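Local coordinates for protein Wss1p (Saccharomyces cerevisiae FostersO, PDB 5XBN) that cleaves proteins bound to DNA as a zinc-dependent metalloendopeptidase and so helps repair toxic DNA-protein cross-links, at residues 43-46 / 47-51; 137-140 / 141-145. All coordinates share one frame; numbering follows the deposited sequence.

Interactions 1 and 2 are both local, i to i+4 contacts within single helices: residues 43-51 lie on helix 41-54 and residues 137-145 on the C-terminal helix 127-145. Their centres are about 19 Å apart and their nearest atoms about 6 Å, so they do not touch. What they share is helix 106-118, which carries the zinc ligand His115: Glu50 and Ile51 pack on its N-terminal half, Ile137 and Gln140 on Leu114. Interaction 2 comes nearer to the metal site, the side chain of Ile137 lying about 7 Å from that of His115 and about 12 Å from the zinc ion; in interaction 1 the side chain of Ile48 lies about 11 Å from that of the active-site Glu116.

Interaction 1. Residues 43-46 / 47-51; sequences DALN and LIKEI
Leu45 and Lys49, one helical turn apart, make the main side-chain contact: the lysine methylene CE lies against the branched end of the leucine, 3.8 Å from Leu45 CD1, and the two side chains pass each other at a slant. With CG set beside its own backbone N (chi1 -73°), Lys49 passes over the Leu45 carbonyl, CG coming to 3.3 Å from Leu45 O, and then runs extended, which brings CE, not the ammonium nitrogen, against the leucine. Ile48 CG2 is a looser neighbour, 4.3 Å from Leu45 CD1. Behind these side chains the backbone is regular alpha-helix. Lys49 N donates to Leu45 O at 3.0 Å, and Leu47, Ile48 and Glu50 bond in the same way to Asp43, Ala44 and Asn46. Outside the turn, Val32 of strand 29-33 touches Leu45, Ile48 and Lys49, while Ala44 packs on Leu94 and Arg95 of strand 89-96, which seats helix 41-54 on the sheet of the WLM protease domain. A serine in place of the lysine would probably leave Leu45 CD1 without its aliphatic cover on this side and weaken the contact with Val32. The chemistry is amphipathic: Lys49 lends aliphatic carbons to an apolar patch with Leu45 and Val32, while its NZ extends past the leucine.

Interaction 2. Residues 137-140 / 141-145; sequences IGRQ and WVIEQ
Gln140 and Glu144 join side chain to side chain across one turn of the C-terminal helix 127-145, in a local i to i+4 contact where this helix packs beside helices 56-62 and 106-118. Gln140 NE2 donates to Glu144 OE2 at 2.9 Å with an almost straight N-H...O angle of 169°. The oxygen lies in the amide plane and accepts the N-H on its anti lone pair, the one turned away from the other carboxylate oxygen, while amide and carboxylate planes stand 72° apart. Gln140 reaches it by starting anti to the backbone N and folding at chi2 (63°); Glu144 comes out extended, its CG 3.4 Å from Gln140 NE2. The same amide nitrogen also donates to Lys54 O, so two acceptors grip it and are likely to fix the rotation of this buried amide. Glu144 OE1 has a long, weak ion pair with Lys54 NZ.

Helix 127-145 follows the HExxH zinc motif, whose third histidine ligand, His125, just precedes it; Ile137 and Gln140 pack on Leu114 of helix 106-118, on which the motif begins.

A second pair of side chains meets on another side of the turn. Ile143 CG1 sits over one face of the Arg139 guanidinium, offset toward its rim and 3.8 Å from Arg139 NE, the two side chains crossing at about a right angle. Val142 CG1 comes up obliquely, 3.7 Å from Arg139 NH1. The arginine's strongest polar partner lies on helix 56-62, where NH2 forms a salt bridge with Glu61. The backbone closes the same steps: Ile143 N bonds to Arg139 O at 2.9 Å and Glu144 N to Gln140 O, whereas the bond from Trp141 N to Ile137 O is weak at 3.3 Å.

Interaction 1. Residues 43-46 / 47-51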
ATOM      1  N   ASP A  43      -0.184  -1.036 -16.403  1.00 26.24           N
ATOM      2  CA  ASP A  43       0.491  -1.966 -15.501  1.00 27.73           C
ATOM      3  C   ASP A  43       0.446  -1.453 -14.076  1.00 28.13           C
ATOM      4  O   ASP A  43       0.199  -2.221 -13.144  1.00 26.75           O
ATOM      5  CB  ASP A  43       1.949  -2.181 -15.906  1.00 30.59           C
ATOM      6  CG  ASP A  43       2.094  -3.100 -17.098  1.00 39.13           C
ATOM      7  OD1 ASP A  43       1.080  -3.697 -17.499  1.00 37.75           O
ATOM      8  OD2 ASP A  43       3.227  -3.236 -17.616  1.00 45.67           O
ATOM      9  N   ALA A  44       0.681  -0.153 -13.922  1.00 26.20           N
ATOM     10  CA  ALA A  44       0.741   0.462 -12.599  1.00 21.98           C
ATOM     11  C   ALA A  44      -0.615   0.367 -11.918  1.00 22.99           C
ATOM     12  O   ALA A  44      -0.697   0.105 -10.709  1.00 24.78           O
ATOM     13  CB  ALA A  44       1.197   1.925 -12.694  1.00 23.67           C
ATOM     14  N   LEU A  45      -1.680   0.593 -12.682  1.00 24.11           N
ATOM     15  CA  LEU A  45      -3.025   0.519 -12.123  1.00 23.88           C
ATOM     16  C   LEU A  45      -3.382  -0.904 -11.685  1.00 25.03           C
ATOM     17  O   LEU A  45      -3.984  -1.107 -10.621  1.00 23.28           O
ATOM     18  CB  LEU A  45      -4.054   1.039 -13.136  1.00 25.83           C
ATOM     19  CG  LEU A  45      -5.486   1.151 -12.619  1.00 24.97           C
ATOM     20  CD1 LEU A  45      -5.551   2.099 -11.419  1.00 24.89           C
ATOM     21  CD2 LEU A  45      -6.449   1.592 -13.721  1.00 31.29           C
ATOM     22  N   ASN A  46      -3.008  -1.892 -12.494  1.00 24.81           N
ATOM     23  CA  ASN A  46      -3.250  -3.277 -12.110  1.00 23.53           C
ATOM     24  C   ASN A  46      -2.505  -3.600 -10.821  1.00 24.16           C
ATOM     25  O   ASN A  46      -3.031  -4.288  -9.946  1.00 25.11           O
ATOM     26  CB  ASN A  46      -2.827  -4.249 -13.224  1.00 27.82           C
ATOM     27  CG  ASN A  46      -2.915  -5.708 -12.795  1.00 31.64           C
ATOM     28  OD1 ASN A  46      -1.909  -6.320 -12.414  1.00 39.09           O
ATOM     29  ND2 ASN A  46      -4.120  -6.273 -12.849  1.00 32.81           N
ATOM     30  N   LEU A  47      -1.293  -3.068 -10.704  1.00 23.39           N
ATOM     31  CA  LEU A  47      -0.434  -3.324  -9.557  1.00 23.06           C
ATOM     32  C   LEU A  47      -1.035  -2.761  -8.269  1.00 22.22           C
ATOM     33  O   LEU A  47      -1.128  -3.467  -7.271  1.00 21.11           O
ATOM     34  CB  LEU A  47       0.953  -2.740  -9.806  1.00 26.08           C
ATOM     35  CG  LEU A  47       2.030  -2.896  -8.736  1.00 28.19           C
ATOM     36  CD1 LEU A  47       2.185  -4.354  -8.323  1.00 32.15           C
ATOM     37  CD2 LEU A  47       3.340  -2.350  -9.274  1.00 29.03           C
ATOM     38  N   ILE A  48      -1.470  -1.502  -8.288  1.00 20.86           N
ATOM     39  CA  ILE A  48      -1.997  -0.914  -7.054  1.00 20.71           C
ATOM     40  C   ILE A  48      -3.355  -1.542  -6.706  1.00 22.70           C
ATOM     41  O   ILE A  48      -3.703  -1.674  -5.532  1.00 19.59           O
ATOM     42  CB  ILE A  48      -2.104   0.640  -7.155  1.00 21.01           C
ATOM     43  CG1 ILE A  48      -2.099   1.268  -5.745  1.00 24.61           C
ATOM     44  CG2 ILE A  48      -3.327   1.062  -7.937  1.00 24.34           C
ATOM     45  CD1 ILE A  48      -1.869   2.782  -5.746  1.00 20.01           C
ATOM     46  N   LYS A  49      -4.100  -1.988  -7.713  1.00 19.22           N
ATOM     47  CA  LYS A  49      -5.353  -2.685  -7.432  1.00 19.23           C
ATOM     48  C   LYS A  49      -5.096  -4.062  -6.865  1.00 18.50           C
ATOM     49  O   LYS A  49      -5.892  -4.559  -6.079  1.00 19.13           O
ATOM     50  CB  LYS A  49      -6.214  -2.798  -8.691  1.00 21.87           C
ATOM     51  CG  LYS A  49      -6.835  -1.465  -9.072  1.00 21.30           C
ATOM     52  CD  LYS A  49      -7.829  -1.613 -10.218  1.00 24.30           C
ATOM     53  CE  LYS A  49      -8.454  -0.255 -10.532  1.00 27.63           C
ATOM     54  NZ  LYS A  49      -9.600  -0.337 -11.495  1.00 29.40           N
ATOM     55  N   GLU A  50      -3.991  -4.684  -7.274  1.00 17.62           N
ATOM     56  CA  GLU A  50      -3.653  -5.996  -6.725  1.00 22.85           C
ATOM     57  C   GLU A  50      -3.205  -5.837  -5.274  1.00 21.72           C
ATOM     58  O   GLU A  50      -3.531  -6.664  -4.434  1.00 19.66           O
ATOM     59  CB  GLU A  50      -2.575  -6.690  -7.560  1.00 25.98           C
ATOM     60  CG  GLU A  50      -2.228  -8.116  -7.104  1.00 31.18           C
ATOM     61  CD  GLU A  50      -3.391  -9.107  -7.215  1.00 38.34           C
ATOM     62  OE1 GLU A  50      -4.352  -8.843  -7.964  1.00 34.86           O
ATOM     63  OE2 GLU A  50      -3.334 -10.169  -6.557  1.00 41.87           O
ATOM     64  N   ILE A  51      -2.462  -4.770  -4.985  1.00 16.66           N
ATOM     65  CA  ILE A  51      -2.103  -4.466  -3.594  1.00 18.79           C
ATOM     66  C   ILE A  51      -3.370  -4.292  -2.760  1.00 17.16           C
ATOM     67  O   ILE A  51      -3.520  -4.892  -1.690  1.00 18.34           O
ATOM     68  CB  ILE A  51      -1.247  -3.179  -3.495  1.00 18.19           C
ATOM     69  CG1 ILE A  51       0.119  -3.368  -4.152  1.00 24.70           C
ATOM     70  CG2 ILE A  51      -1.088  -2.736  -2.021  1.00 22.75           C
ATOM     71  CD1 ILE A  51       1.083  -4.185  -3.334  1.00 29.92           C
TER

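Interaction 2. Residues 137-140 / 141-145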
ATOM      1  N   ILE A 137       2.625  -7.526   9.237  1.00 19.48           N
ATOM      2  CA  ILE A 137       3.484  -8.211   8.274  1.00 22.16           C
ATOM      3  C   ILE A 137       3.351  -9.715   8.440  1.00 27.00           C
ATOM      4  O   ILE A 137       3.203 -10.442   7.457  1.00 23.06           O
ATOM      5  CB  ILE A 137       4.958  -7.786   8.439  1.00 23.29           C
ATOM      6  CG1 ILE A 137       5.130  -6.353   7.935  1.00 26.26           C
ATOM      7  CG2 ILE A 137       5.915  -8.743   7.690  1.00 23.74           C
ATOM      8  CD1 ILE A 137       6.461  -5.730   8.325  1.00 29.86           C
ATOM      9  N   GLY A 138       3.375 -10.175   9.684  1.00 21.14           N
ATOM     10  CA  GLY A 138       3.234 -11.594   9.968  1.00 25.18           C
ATOM     11  C   GLY A 138       1.902 -12.151   9.505  1.00 27.10           C
ATOM     12  O   GLY A 138       1.825 -13.203   8.855  1.00 24.35           O
ATOM     13  N   ARG A 139       0.840 -11.425   9.825  1.00 21.91           N
ATOM     14  CA  ARG A 139      -0.501 -11.881   9.523  1.00 19.55           C
ATOM     15  C   ARG A 139      -0.771 -11.842   8.022  1.00 20.82           C
ATOM     16  O   ARG A 139      -1.412 -12.747   7.488  1.00 20.79           O
ATOM     17  CB  ARG A 139      -1.514 -11.027  10.273  1.00 20.73           C
ATOM     18  CG  ARG A 139      -2.941 -11.364   9.989  1.00 22.20           C
ATOM     19  CD  ARG A 139      -3.248 -12.809  10.287  1.00 22.84           C
ATOM     20  NE  ARG A 139      -4.665 -13.055  10.089  1.00 24.75           N
ATOM     21  CZ  ARG A 139      -5.196 -14.252   9.907  1.00 27.29           C
ATOM     22  NH1 ARG A 139      -4.420 -15.330   9.908  1.00 27.62           N
ATOM     23  NH2 ARG A 139      -6.503 -14.367   9.716  1.00 29.42           N
ATOM     24  N   GLN A 140      -0.267 -10.814   7.344  1.00 18.26           N
ATOM     25  CA  GLN A 140      -0.514 -10.680   5.908  1.00 17.28           C
ATOM     26  C   GLN A 140       0.052 -11.886   5.158  1.00 21.61           C
ATOM     27  O   GLN A 140      -0.557 -12.378   4.203  1.00 20.81           O
ATOM     28  CB  GLN A 140       0.081  -9.385   5.355  1.00 20.48           C
ATOM     29  CG  GLN A 140      -0.080  -9.239   3.839  1.00 20.87           C
ATOM     30  CD  GLN A 140      -1.538  -9.157   3.392  1.00 21.36           C
ATOM     31  OE1 GLN A 140      -2.436  -8.838   4.181  1.00 21.71           O
ATOM     32  NE2 GLN A 140      -1.778  -9.445   2.114  1.00 20.96           N
ATOM     33  N   TRP A 141       1.214 -12.371   5.589  1.00 21.87           N
ATOM     34  CA  TRP A 141       1.795 -13.545   4.936  1.00 24.93           C
ATOM     35  C   TRP A 141       0.873 -14.744   5.034  1.00 24.56           C
ATOM     36  O   TRP A 141       0.659 -15.448   4.045  1.00 24.15           O
ATOM     37  CB  TRP A 141       3.149 -13.919   5.545  1.00 26.09           C
ATOM     38  CG  TRP A 141       3.632 -15.279   5.061  1.00 30.70           C
ATOM     39  CD1 TRP A 141       3.440 -16.489   5.669  1.00 30.99           C
ATOM     40  CD2 TRP A 141       4.357 -15.546   3.860  1.00 30.17           C
ATOM     41  NE1 TRP A 141       4.012 -17.493   4.922  1.00 33.32           N
ATOM     42  CE2 TRP A 141       4.586 -16.941   3.810  1.00 30.99           C
ATOM     43  CE3 TRP A 141       4.851 -14.743   2.833  1.00 30.71           C
ATOM     44  CZ2 TRP A 141       5.277 -17.547   2.763  1.00 33.11           C
ATOM     45  CZ3 TRP A 141       5.544 -15.350   1.788  1.00 35.86           C
ATOM     46  CH2 TRP A 141       5.752 -16.738   1.768  1.00 34.81           C
ATOM     47  N   VAL A 142       0.347 -14.991   6.233  1.00 23.26           N
ATOM     48  CA  VAL A 142      -0.520 -16.141   6.464  1.00 21.52           C
ATOM     49  C   VAL A 142      -1.792 -16.013   5.650  1.00 22.07           C
ATOM     50  O   VAL A 142      -2.284 -16.989   5.092  1.00 21.50           O
ATOM     51  CB  VAL A 142      -0.895 -16.298   7.961  1.00 23.19           C
ATOM     52  CG1 VAL A 142      -1.919 -17.414   8.153  1.00 27.35           C
ATOM     53  CG2 VAL A 142       0.351 -16.550   8.804  1.00 24.47           C
ATOM     54  N   ILE A 143      -2.341 -14.802   5.608  1.00 18.75           N
ATOM     55  CA  ILE A 143      -3.523 -14.549   4.788  1.00 18.55           C
ATOM     56  C   ILE A 143      -3.293 -14.912   3.321  1.00 18.82           C
ATOM     57  O   ILE A 143      -4.141 -15.530   2.683  1.00 20.66           O
ATOM     58  CB  ILE A 143      -3.951 -13.070   4.886  1.00 18.33           C
ATOM     59  CG1 ILE A 143      -4.543 -12.797   6.272  1.00 20.80           C
ATOM     60  CG2 ILE A 143      -4.945 -12.730   3.792  1.00 18.02           C
ATOM     61  CD1 ILE A 143      -4.761 -11.294   6.596  1.00 20.16           C
ATOM     62  N   GLU A 144      -2.142 -14.526   2.793  1.00 20.65           N
ATOM     63  CA  GLU A 144      -1.826 -14.790   1.389  1.00 21.07           C
ATOM     64  C   GLU A 144      -1.597 -16.276   1.168  1.00 23.74           C
ATOM     65  O   GLU A 144      -2.076 -16.848   0.189  1.00 23.58           O
ATOM     66  CB  GLU A 144      -0.607 -13.992   0.942  1.00 23.39           C
ATOM     67  CG  GLU A 144      -0.858 -12.480   0.886  1.00 21.36           C
ATOM     68  CD  GLU A 144       0.348 -11.709   0.364  1.00 31.22           C
ATOM     69  OE1 GLU A 144       1.234 -12.345  -0.253  1.00 35.87           O
ATOM     70  OE2 GLU A 144       0.424 -10.474   0.575  1.00 27.88           O
ATOM     71  N   GLN A 145      -0.873 -16.900   2.090  1.00 20.10           N
ATOM     72  CA  GLN A 145      -0.563 -18.327   1.980  1.00 24.96           C
ATOM     73  C   GLN A 145      -1.836 -19.159   1.894  1.00 29.24           C
ATOM     74  O   GLN A 145      -1.903 -20.148   1.156  1.00 29.19           O
ATOM     75  CB  GLN A 145       0.272 -18.767   3.177  1.00 29.19           C
ATOM     76  CG  GLN A 145       1.376 -19.747   2.868  1.00 34.64           C
ATOM     77  CD  GLN A 145       2.028 -20.260   4.132  1.00 43.43           C
ATOM     78  OE1 GLN A 145       1.421 -20.243   5.209  1.00 49.60           O
ATOM     79  NE2 GLN A 145       3.268 -20.707   4.019  1.00 41.85           N
TER